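Local atomic coordinates of rhamnonate dehydratase (Gibberella zeae PH-1, PDB entry 3FXG), a protein that probably catalyses the magnesium-dependent dehydration of L-rhamnonate to 2-keto-3-deoxy-L-rhamnonate, as a member of the enolase superfamily. Residues Q95-F100 / E114-A119; P9-I14 / A104-T109; L37-I42 / K53-S58. All coordinates share one frame; numbering follows the deposited sequence.

Contact 1. Residues Q95-F100 / E114-A119; sequences QHFERF and EQMYRA
Phe97 and Phe100 of helix 86-101 pack against Met116 and Ala119 of helix 109-119, joining two helices of the N-terminal domain. The short segments run roughly antiparallel, at 147°, with their axes 9.8 Å apart. Met116 is a selenomethionine and lies against both phenylalanines. Its CG is 3.7 Å from CD1 of Phe97. Its selenium meets the Phe97 ring obliquely, 4.7 Å from the ring centroid and 41° off the normal. This is a Met-aromatic contact. The Met116 and Phe97 side chains cross at about a right angle. The first torsion of Met116 (chi1 -66°) puts CG beside the backbone N and so sets CG and SE against Phe97. The Phe97 ring also turns an edge to the Met116 carbonyl, with CE1 3.5 Å from O. The enolase superfamily places an alpha/beta capping domain of this kind beside its catalytic barrel. Helix 128-148 of the same domain packs on Phe97 through Val132, Ile133 and Ile136. Phe100 CZ reaches to 3.5 Å from Ala119 CB. That methyl approaches the ring obliquely. Arg99 CG lies over the centre of one Phe100 face, and Tyr52 of a second subunit meets the ring edge-to-face. His96 brings CE1 to 3.3 Å from Ala119 O, in the plane of the imidazole. Both ring nitrogens have other partners. ND1 bonds Tyr123 OH, and NE2 bonds Trp59 O of the second subunit. These two bonds probably fix the rotation of the ring. A water links the helices, donating to Phe100 O at 2.7 Å and to Gln115 OE1 at 2.6 Å. Gln115 is extended beyond CG, which carries its amide out to that water.

Contact 2. Residues P9-I14 / A104-T109; sequences PKIKAI and ADPRNT
Ile11 and Ala104 join the start of strand 11-19 to the loop between helices 86-101 and 109-119, through a backbone hydrogen bond with apolar packing around it, in the N-terminal domain. Ile11 N donates to Ala104 O at 2.8 Å. The bond is nearly straight, with 163° at the hydrogen. Ile11 also pairs through its backbone with Gly103, so the strand is tied to the loop at two neighbouring residues. The Ile11 side chain runs past Pro106, and its CG1 is 4.2 Å from Pro106 CB. Leu101, Ile71 and Leu140 also pack on Ile11. The Pro106 ring fits against the other end of the segment, where its CD is 3.2 Å from Pro9 O. That oxygen is buried and has no hydrogen-bond partner. Lys10 folds back over Asp105. The bend at chi2 (-66°) brings Lys10 CD to 3.6 Å from Asp105 CA. Its ammonium does not touch the carboxylate, since NZ and OD2 are 4.8 Å apart. Two waters bridge Lys10 NZ and Asp105 OD2, one lying closer to NZ (2.6 Å) and the other closer to OD2, with only a weak bond to NZ. Asp105 itself is turned to Arg107. OD1 accepts from Arg107 N, forming an Asx turn, and also from NE. OD2 takes NH2 on its syn lone pair at 2.8 Å. Arg107 NH1 forms a salt bridge with Glu150 of a third subunit. Three N-H groups of Arg107 hold the carboxylate, two side-on from the guanidinium, which should fix its rotation. It probably remains ionised, with Lys10 adding a weaker, water-screened attraction.

Contact 3. Residues L37-I42 / K53-S58; sequences LIDSDI and KKSRTS
The guanidinium of Arg56 carries Ile42 on one face and the Leu37 carbonyl at its edge. CD1 of Ile42 lies 3.5 Å above the plane, off its centre. Leu37 O is in the plane and is gripped side-on by two nitrogens. Arg56 NE is 2.7 Å and Arg56 NH2 2.8 Å from Leu37 O. NE comes nearly end-on to the carbonyl, while NH2 uses a lone pair. Bends at chi2 and chi3 (-78°) turn the group to this position. Tyr224 adds a cation-pi contact. The backbone of Arg56 is tied down too: its N donates to Ile38 O at 3.0 Å. Beside that bond, Ile38 CG2 packs on Thr57 CG2 at 3.7 Å. Farther along, waters lie between the two segments. One accepts from Ile42 N at 3.0 Å and lies 2.6 Å from Lys53 O. Ser55 OG takes the N-H of Ser58, an ST motif. The contact pairs helix 36-39 and its exit with the loop before strand 66-73. The Arg56 side chain is about 8 Å from the bound magnesium ion. Two bonds to one carbonyl, with a methyl over one face, should hold the guanidinium in a fixed orientation near the metal site.

In the fold
Contacts 1 and 2 are neighbours in the N-terminal domain, with centres 13 Å apart. They touch in a tight contact, Glu98 CG to Ile14 CG2 at 3.3 Å. Helix 86-101 and helix 109-119, joined in contact 1, are linked by the loop used in contact 2. Contact 3 is remote within the chain: its centre is about 36 Å from contact 1 and 41 Å from contact 2. Contact 3 lies near the metal site, where Asp222, Glu248 and Glu275 bind magnesium. The assembly brings contacts 1 and 3 together: Arg99 NH1 of contact 1 bonds Ser58 O of contact 3 in a second subunit. Contact 2 faces a third subunit.

Contact 1. Residues Q95-F100 / E114-A119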
loop_
_atom_site.group_PDB
_atom_site.type_symbol
_atom_site.label_atom_id
_atom_site.label_comp_id
_atom_site.label_asym_id
_atom_site.label_seq_id
_atom_site.Cartn_x
_atom_site.Cartn_y
_atom_site.Cartn_z
ATOM N N GLN A 95 39.473 25.063 -7.851
ATOM C CA GLN A 95 39.148 25.629 -6.548
ATOM C C GLN A 95 38.659 24.598 -5.532
ATOM O O GLN A 95 38.953 24.705 -4.341
ATOM C CB GLN A 95 38.108 26.740 -6.699
ATOM C CG GLN A 95 38.629 27.993 -7.390
ATOM C CD GLN A 95 39.780 28.638 -6.636
ATOM O OE1 GLN A 95 40.938 28.541 -7.044
ATOM N NE2 GLN A 95 39.466 29.289 -5.525
ATOM N N HIS A 96 37.931 23.587 -5.991
ATOM C CA HIS A 96 37.420 22.595 -5.056
ATOM C C HIS A 96 38.001 21.186 -5.141
ATOM O O HIS A 96 38.536 20.665 -4.164
ATOM C CB HIS A 96 35.892 22.506 -5.182
ATOM C CG HIS A 96 35.227 21.832 -4.020
ATOM N ND1 HIS A 96 33.872 21.580 -3.983
ATOM C CD2 HIS A 96 35.725 21.378 -2.845
ATOM C CE1 HIS A 96 33.566 21.000 -2.836
ATOM N NE2 HIS A 96 34.671 20.866 -2.127
ATOM N N PHE A 97 37.917 20.574 -6.315
ATOM C CA PHE A 97 38.352 19.193 -6.465
ATOM C C PHE A 97 39.837 18.857 -6.538
ATOM O O PHE A 97 40.231 17.754 -6.159
ATOM C CB PHE A 97 37.600 18.581 -7.652
ATOM C CG PHE A 97 36.109 18.732 -7.543
ATOM C CD1 PHE A 97 35.425 18.199 -6.451
ATOM C CD2 PHE A 97 35.393 19.454 -8.494
ATOM C CE1 PHE A 97 34.050 18.388 -6.307
ATOM C CE2 PHE A 97 34.020 19.649 -8.359
ATOM C CZ PHE A 97 33.346 19.116 -7.262
ATOM N N GLU A 98 40.671 19.789 -6.989
ATOM C CA GLU A 98 42.100 19.498 -7.093
ATOM C C GLU A 98 42.706 18.983 -5.786
ATOM O O GLU A 98 43.573 18.109 -5.802
ATOM C CB GLU A 98 42.871 20.737 -7.563
ATOM C CG GLU A 98 44.326 20.443 -7.906
ATOM C CD GLU A 98 45.035 21.614 -8.571
ATOM O OE1 GLU A 98 44.362 22.437 -9.228
ATOM O OE2 GLU A 98 46.273 21.700 -8.451
ATOM N N ARG A 99 42.234 19.508 -4.660
ATOM C CA ARG A 99 42.749 19.112 -3.350
ATOM C C ARG A 99 42.645 17.616 -3.048
ATOM O O ARG A 99 43.445 17.079 -2.286
ATOM C CB ARG A 99 42.030 19.895 -2.244
ATOM C CG ARG A 99 40.592 19.452 -1.976
ATOM C CD ARG A 99 39.907 20.400 -0.991
ATOM N NE ARG A 99 39.647 21.707 -1.595
ATOM C CZ ARG A 99 39.354 22.807 -0.907
ATOM N NH1 ARG A 99 39.284 22.767 0.418
ATOM N NH2 ARG A 99 39.129 23.949 -1.544
ATOM N N PHE A 100 41.658 16.946 -3.632
ATOM C CA PHE A 100 41.473 15.518 -3.382
ATOM C C PHE A 100 42.308 14.645 -4.312
ATOM O O PHE A 100 42.551 13.471 -4.025
ATOM C CB PHE A 100 40.001 15.143 -3.567
ATOM C CG PHE A 100 39.060 15.971 -2.749
ATOM C CD1 PHE A 100 38.985 15.804 -1.371
ATOM C CD2 PHE A 100 38.256 16.932 -3.353
ATOM C CE1 PHE A 100 38.123 16.584 -0.604
ATOM C CE2 PHE A 100 37.392 17.718 -2.595
ATOM C CZ PHE A 100 37.326 17.543 -1.217
ATOM N N GLU A 114 33.710 9.383 -3.905
ATOM C CA GLU A 114 32.969 9.641 -2.676
ATOM C C GLU A 114 33.402 10.961 -2.060
ATOM O O GLU A 114 32.576 11.717 -1.552
ATOM C CB GLU A 114 33.184 8.514 -1.662
ATOM C CG GLU A 114 32.669 7.157 -2.126
ATOM C CD GLU A 114 31.193 7.181 -2.469
ATOM O OE1 GLU A 114 30.397 7.638 -1.621
ATOM O OE2 GLU A 114 30.827 6.738 -3.579
ATOM N N GLN A 115 34.698 11.245 -2.104
ATOM C CA GLN A 115 35.192 12.491 -1.534
ATOM C C GLN A 115 34.682 13.703 -2.309
ATOM O O GLN A 115 34.154 14.644 -1.723
ATOM C CB GLN A 115 36.724 12.495 -1.495
ATOM C CG GLN A 115 37.306 11.438 -0.558
ATOM C CD GLN A 115 38.808 11.545 -0.414
ATOM O OE1 GLN A 115 39.515 11.832 -1.381
ATOM N NE2 GLN A 115 39.309 11.299 0.795
HETATM N N MSE A 116 34.827 13.681 -3.629
HETATM C CA MSE A 116 34.368 14.803 -4.432
HETATM C C MSE A 116 32.858 14.988 -4.329
HETATM O O MSE A 116 32.368 16.113 -4.237
HETATM C CB MSE A 116 34.768 14.612 -5.900
HETATM C CG MSE A 116 36.273 14.639 -6.147
HETATM SE SE MSE A 116 36.696 14.662 -8.040
HETATM C CE MSE A 116 36.539 12.769 -8.410
ATOM N N TYR A 117 32.117 13.884 -4.332
ATOM C CA TYR A 117 30.661 13.969 -4.256
ATOM C C TYR A 117 30.166 14.448 -2.894
ATOM O O TYR A 117 29.356 15.370 -2.807
ATOM C CB TYR A 117 30.022 12.611 -4.567
ATOM C CG TYR A 117 28.511 12.681 -4.642
ATOM C CD1 TYR A 117 27.867 13.054 -5.823
ATOM C CD2 TYR A 117 27.726 12.428 -3.515
ATOM C CE1 TYR A 117 26.471 13.175 -5.879
ATOM C CE2 TYR A 117 26.336 12.550 -3.558
ATOM C CZ TYR A 117 25.716 12.922 -4.742
ATOM O OH TYR A 117 24.342 13.037 -4.790
ATOM N N ARG A 118 30.646 13.824 -1.826
ATOM C CA ARG A 118 30.193 14.206 -0.498
ATOM C C ARG A 118 30.697 15.577 -0.056
ATOM O O ARG A 118 30.017 16.275 0.691
ATOM C CB ARG A 118 30.566 13.115 0.519
ATOM C CG ARG A 118 29.770 11.819 0.304
ATOM C CD ARG A 118 30.117 10.727 1.310
ATOM N NE ARG A 118 29.667 11.012 2.676
ATOM C CZ ARG A 118 28.404 10.943 3.094
ATOM N NH1 ARG A 118 27.429 10.602 2.260
ATOM N NH2 ARG A 118 28.116 11.179 4.368
ATOM N N ALA A 119 31.872 15.976 -0.533
ATOM C CA ALA A 119 32.418 17.282 -0.173
ATOM C C ALA A 119 31.709 18.422 -0.907
ATOM O O ALA A 119 31.777 19.572 -0.482
ATOM C CB ALA A 119 33.911 17.325 -0.466
HETATM O O HOH W 1 42.094 12.191 -1.721
#

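Contact 2. Residues P9-I14 / A104-T109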
loop_
_atom_site.group_PDB
_atom_site.type_symbol
_atom_site.label_atom_id
_atom_site.label_comp_id
_atom_site.label_asym_id
_atom_site.label_seq_id
_atom_site.Cartn_x
_atom_site.Cartn_y
_atom_site.Cartn_z
ATOM N N PRO A 9 52.104 4.827 -10.461
ATOM C CA PRO A 9 52.363 6.265 -10.337
ATOM C C PRO A 9 51.192 7.014 -9.699
ATOM O O PRO A 9 50.031 6.688 -9.942
ATOM C CB PRO A 9 52.619 6.695 -11.782
ATOM C CG PRO A 9 51.794 5.730 -12.578
ATOM C CD PRO A 9 52.056 4.417 -11.875
ATOM N N LYS A 10 51.507 8.005 -8.871
ATOM C CA LYS A 10 50.492 8.814 -8.201
ATOM C C LYS A 10 50.135 10.009 -9.085
ATOM O O LYS A 10 50.817 10.283 -10.070
ATOM C CB LYS A 10 51.026 9.337 -6.865
ATOM C CG LYS A 10 51.394 8.269 -5.842
ATOM C CD LYS A 10 50.173 7.506 -5.358
ATOM C CE LYS A 10 50.412 6.906 -3.974
ATOM N NZ LYS A 10 51.592 5.999 -3.938
ATOM N N ILE A 11 49.064 10.717 -8.732
ATOM C CA ILE A 11 48.654 11.894 -9.492
ATOM C C ILE A 11 49.607 13.033 -9.153
ATOM O O ILE A 11 49.815 13.357 -7.982
ATOM C CB ILE A 11 47.222 12.334 -9.139
ATOM C CG1 ILE A 11 46.225 11.263 -9.585
ATOM C CG2 ILE A 11 46.916 13.677 -9.798
ATOM C CD1 ILE A 11 44.805 11.517 -9.101
ATOM N N LYS A 12 50.173 13.640 -10.187
ATOM C CA LYS A 12 51.124 14.730 -10.021
ATOM C C LYS A 12 50.493 16.101 -10.226
ATOM O O LYS A 12 50.751 17.031 -9.457
ATOM C CB LYS A 12 52.281 14.550 -11.008
ATOM C CG LYS A 12 53.318 15.662 -10.971
ATOM C CD LYS A 12 54.413 15.412 -11.996
ATOM C CE LYS A 12 55.473 16.505 -11.951
ATOM N NZ LYS A 12 56.594 16.235 -12.899
ATOM N N ALA A 13 49.667 16.226 -11.258
ATOM C CA ALA A 13 49.034 17.501 -11.553
ATOM C C ALA A 13 47.741 17.358 -12.339
ATOM O O ALA A 13 47.475 16.319 -12.947
ATOM C CB ALA A 13 50.007 18.387 -12.330
ATOM N N ILE A 14 46.933 18.413 -12.306
ATOM C CA ILE A 14 45.681 18.439 -13.042
ATOM C C ILE A 14 45.568 19.790 -13.734
ATOM O O ILE A 14 45.839 20.833 -13.137
ATOM C CB ILE A 14 44.458 18.215 -12.115
ATOM C CG1 ILE A 14 43.169 18.253 -12.941
ATOM C CG2 ILE A 14 44.421 19.265 -11.023
ATOM C CD1 ILE A 14 41.947 17.720 -12.204
ATOM N N ALA A 104 47.323 11.565 -4.891
ATOM C CA ALA A 104 46.514 10.358 -4.724
ATOM C C ALA A 104 46.837 9.253 -5.721
ATOM O O ALA A 104 47.395 9.502 -6.788
ATOM C CB ALA A 104 45.026 10.714 -4.823
ATOM N N ASP A 105 46.492 8.023 -5.351
ATOM C CA ASP A 105 46.697 6.870 -6.218
ATOM C C ASP A 105 45.483 6.900 -7.141
ATOM O O ASP A 105 44.349 6.807 -6.676
ATOM C CB ASP A 105 46.687 5.575 -5.396
ATOM C CG ASP A 105 47.106 4.359 -6.209
ATOM O OD1 ASP A 105 46.626 4.202 -7.353
ATOM O OD2 ASP A 105 47.913 3.555 -5.700
ATOM N N PRO A 106 45.701 7.045 -8.456
ATOM C CA PRO A 106 44.582 7.090 -9.404
ATOM C C PRO A 106 43.707 5.841 -9.442
ATOM O O PRO A 106 42.617 5.862 -10.013
ATOM C CB PRO A 106 45.273 7.369 -10.739
ATOM C CG PRO A 106 46.601 6.708 -10.564
ATOM C CD PRO A 106 46.991 7.108 -9.164
ATOM N N ARG A 107 44.175 4.754 -8.839
ATOM C CA ARG A 107 43.389 3.525 -8.812
ATOM C C ARG A 107 42.299 3.594 -7.748
ATOM O O ARG A 107 41.395 2.753 -7.720
ATOM C CB ARG A 107 44.296 2.317 -8.557
ATOM C CG ARG A 107 45.236 2.006 -9.721
ATOM C CD ARG A 107 46.232 0.919 -9.347
ATOM N NE ARG A 107 47.016 1.304 -8.177
ATOM C CZ ARG A 107 47.947 0.541 -7.612
ATOM N NH1 ARG A 107 48.219 -0.657 -8.109
ATOM N NH2 ARG A 107 48.609 0.981 -6.551
ATOM N N ASN A 108 42.383 4.602 -6.881
ATOM C CA ASN A 108 41.395 4.781 -5.817
ATOM C C ASN A 108 40.172 5.519 -6.346
ATOM O O ASN A 108 39.770 6.550 -5.807
ATOM C CB ASN A 108 42.005 5.560 -4.645
ATOM C CG ASN A 108 43.047 4.755 -3.889
ATOM O OD1 ASN A 108 43.109 3.535 -4.013
ATOM N ND2 ASN A 108 43.859 5.434 -3.088
ATOM N N THR A 109 39.580 4.981 -7.407
ATOM C CA THR A 109 38.415 5.600 -8.021
ATOM C C THR A 109 37.232 5.725 -7.071
ATOM O O THR A 109 36.555 6.757 -7.050
ATOM C CB THR A 109 37.983 4.823 -9.277
ATOM O OG1 THR A 109 37.878 3.427 -8.973
ATOM C CG2 THR A 109 39.003 5.017 -10.378
HETATM O O HOH W 2 49.142 3.955 -3.418
HETATM O O HOH W 3 50.987 4.244 -5.799
#

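Contact 3. Residues L37-I42 / K53-S58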
loop_
_atom_site.group_PDB
_atom_site.type_symbol
_atom_site.label_atom_id
_atom_site.label_comp_id
_atom_site.label_asym_id
_atom_site.label_seq_id
_atom_site.Cartn_x
_atom_site.Cartn_y
_atom_site.Cartn_z
ATOM N N LEU A 37 20.142 20.331 -34.147
ATOM C CA LEU A 37 20.171 20.242 -32.694
ATOM C C LEU A 37 19.718 21.520 -32.003
ATOM O O LEU A 37 19.275 21.483 -30.852
ATOM C CB LEU A 37 21.578 19.875 -32.211
ATOM C CG LEU A 37 21.944 18.389 -32.232
ATOM C CD1 LEU A 37 23.410 18.215 -31.864
ATOM C CD2 LEU A 37 21.055 17.634 -31.250
ATOM N N ILE A 38 19.821 22.647 -32.702
ATOM C CA ILE A 38 19.433 23.923 -32.115
ATOM C C ILE A 38 18.463 24.764 -32.942
ATOM O O ILE A 38 17.802 25.649 -32.399
ATOM C CB ILE A 38 20.675 24.797 -31.828
ATOM C CG1 ILE A 38 21.450 25.036 -33.129
ATOM C CG2 ILE A 38 21.564 24.122 -30.791
ATOM C CD1 ILE A 38 22.654 25.953 -32.977
ATOM N N ASP A 39 18.360 24.492 -34.240
ATOM C CA ASP A 39 17.486 25.295 -35.091
ATOM C C ASP A 39 16.257 24.640 -35.717
ATOM O O ASP A 39 15.559 25.268 -36.516
ATOM C CB ASP A 39 18.330 25.958 -36.182
ATOM C CG ASP A 39 19.177 27.093 -35.640
ATOM O OD1 ASP A 39 20.151 27.494 -36.309
ATOM O OD2 ASP A 39 18.857 27.592 -34.540
ATOM N N SER A 40 15.978 23.392 -35.365
ATOM C CA SER A 40 14.804 22.720 -35.913
ATOM C C SER A 40 13.677 22.813 -34.890
ATOM O O SER A 40 13.888 23.292 -33.777
ATOM C CB SER A 40 15.119 21.255 -36.216
ATOM O OG SER A 40 15.451 20.549 -35.036
ATOM N N ASP A 41 12.479 22.373 -35.261
ATOM C CA ASP A 41 11.362 22.419 -34.321
ATOM C C ASP A 41 11.530 21.321 -33.281
ATOM O O ASP A 41 11.392 20.139 -33.589
ATOM C CB ASP A 41 10.023 22.228 -35.037
ATOM C CG ASP A 41 9.678 23.389 -35.949
ATOM O OD1 ASP A 41 10.034 24.537 -35.608
ATOM O OD2 ASP A 41 9.036 23.151 -36.995
ATOM N N ILE A 42 11.833 21.720 -32.051
ATOM C CA ILE A 42 12.010 20.764 -30.966
ATOM C C ILE A 42 11.294 21.261 -29.718
ATOM O O ILE A 42 11.504 22.393 -29.287
ATOM C CB ILE A 42 13.498 20.570 -30.625
ATOM C CG1 ILE A 42 14.255 20.052 -31.851
ATOM C CG2 ILE A 42 13.643 19.594 -29.464
ATOM C CD1 ILE A 42 15.751 19.879 -31.617
ATOM N N LYS A 53 10.953 29.467 -28.400
ATOM C CA LYS A 53 10.552 28.199 -28.997
ATOM C C LYS A 53 11.149 27.831 -30.355
ATOM O O LYS A 53 11.150 26.662 -30.724
ATOM C CB LYS A 53 9.021 28.109 -29.048
ATOM C CG LYS A 53 8.332 29.199 -29.830
ATOM C CD LYS A 53 6.839 29.252 -29.500
ATOM C CE LYS A 53 6.151 27.915 -29.737
ATOM N NZ LYS A 53 6.303 27.466 -31.144
ATOM N N LYS A 54 11.678 28.803 -31.093
ATOM C CA LYS A 54 12.247 28.502 -32.407
ATOM C C LYS A 54 13.710 28.061 -32.369
ATOM O O LYS A 54 14.172 27.333 -33.248
ATOM C CB LYS A 54 12.116 29.714 -33.335
ATOM C CG LYS A 54 12.459 29.405 -34.786
ATOM C CD LYS A 54 12.415 30.649 -35.665
ATOM C CE LYS A 54 12.620 30.292 -37.132
ATOM N NZ LYS A 54 13.885 29.533 -37.367
ATOM N N SER A 55 14.436 28.502 -31.350
ATOM C CA SER A 55 15.849 28.167 -31.209
ATOM C C SER A 55 16.163 27.686 -29.800
ATOM O O SER A 55 15.702 28.278 -28.826
ATOM C CB SER A 55 16.701 29.400 -31.520
ATOM O OG SER A 55 18.006 29.273 -30.985
ATOM N N ARG A 56 16.948 26.620 -29.683
ATOM C CA ARG A 56 17.294 26.126 -28.356
ATOM C C ARG A 56 18.407 26.976 -27.750
ATOM O O ARG A 56 18.577 27.014 -26.529
ATOM C CB ARG A 56 17.689 24.645 -28.404
ATOM C CG ARG A 56 16.509 23.735 -28.749
ATOM C CD ARG A 56 16.592 22.363 -28.080
ATOM N NE ARG A 56 17.528 21.458 -28.742
ATOM C CZ ARG A 56 17.708 20.187 -28.394
ATOM N NH1 ARG A 56 17.019 19.665 -27.386
ATOM N NH2 ARG A 56 18.570 19.430 -29.061
ATOM N N THR A 57 19.158 27.675 -28.600
ATOM C CA THR A 57 20.225 28.538 -28.108
ATOM C C THR A 57 19.625 29.820 -27.531
ATOM O O THR A 57 20.224 30.459 -26.664
ATOM C CB THR A 57 21.234 28.913 -29.224
ATOM O OG1 THR A 57 20.544 29.522 -30.321
ATOM C CG2 THR A 57 21.974 27.671 -29.712
ATOM N N SER A 58 18.434 30.184 -28.001
ATOM C CA SER A 58 17.771 31.394 -27.523
ATOM C C SER A 58 17.650 31.387 -26.000
ATOM O O SER A 58 17.927 32.400 -25.349
ATOM C CB SER A 58 16.382 31.535 -28.155
ATOM O OG SER A 58 15.507 30.505 -27.728
HETATM O O HOH W 4 12.845 26.373 -35.370
HETATM O O HOH W 5 15.889 28.172 -35.237
HETATM O O HOH W 6 10.219 24.638 -29.480
HETATM O O HOH W 7 13.512 24.385 -29.674
HETATM O O HOH W 8 11.974 24.730 -32.227
#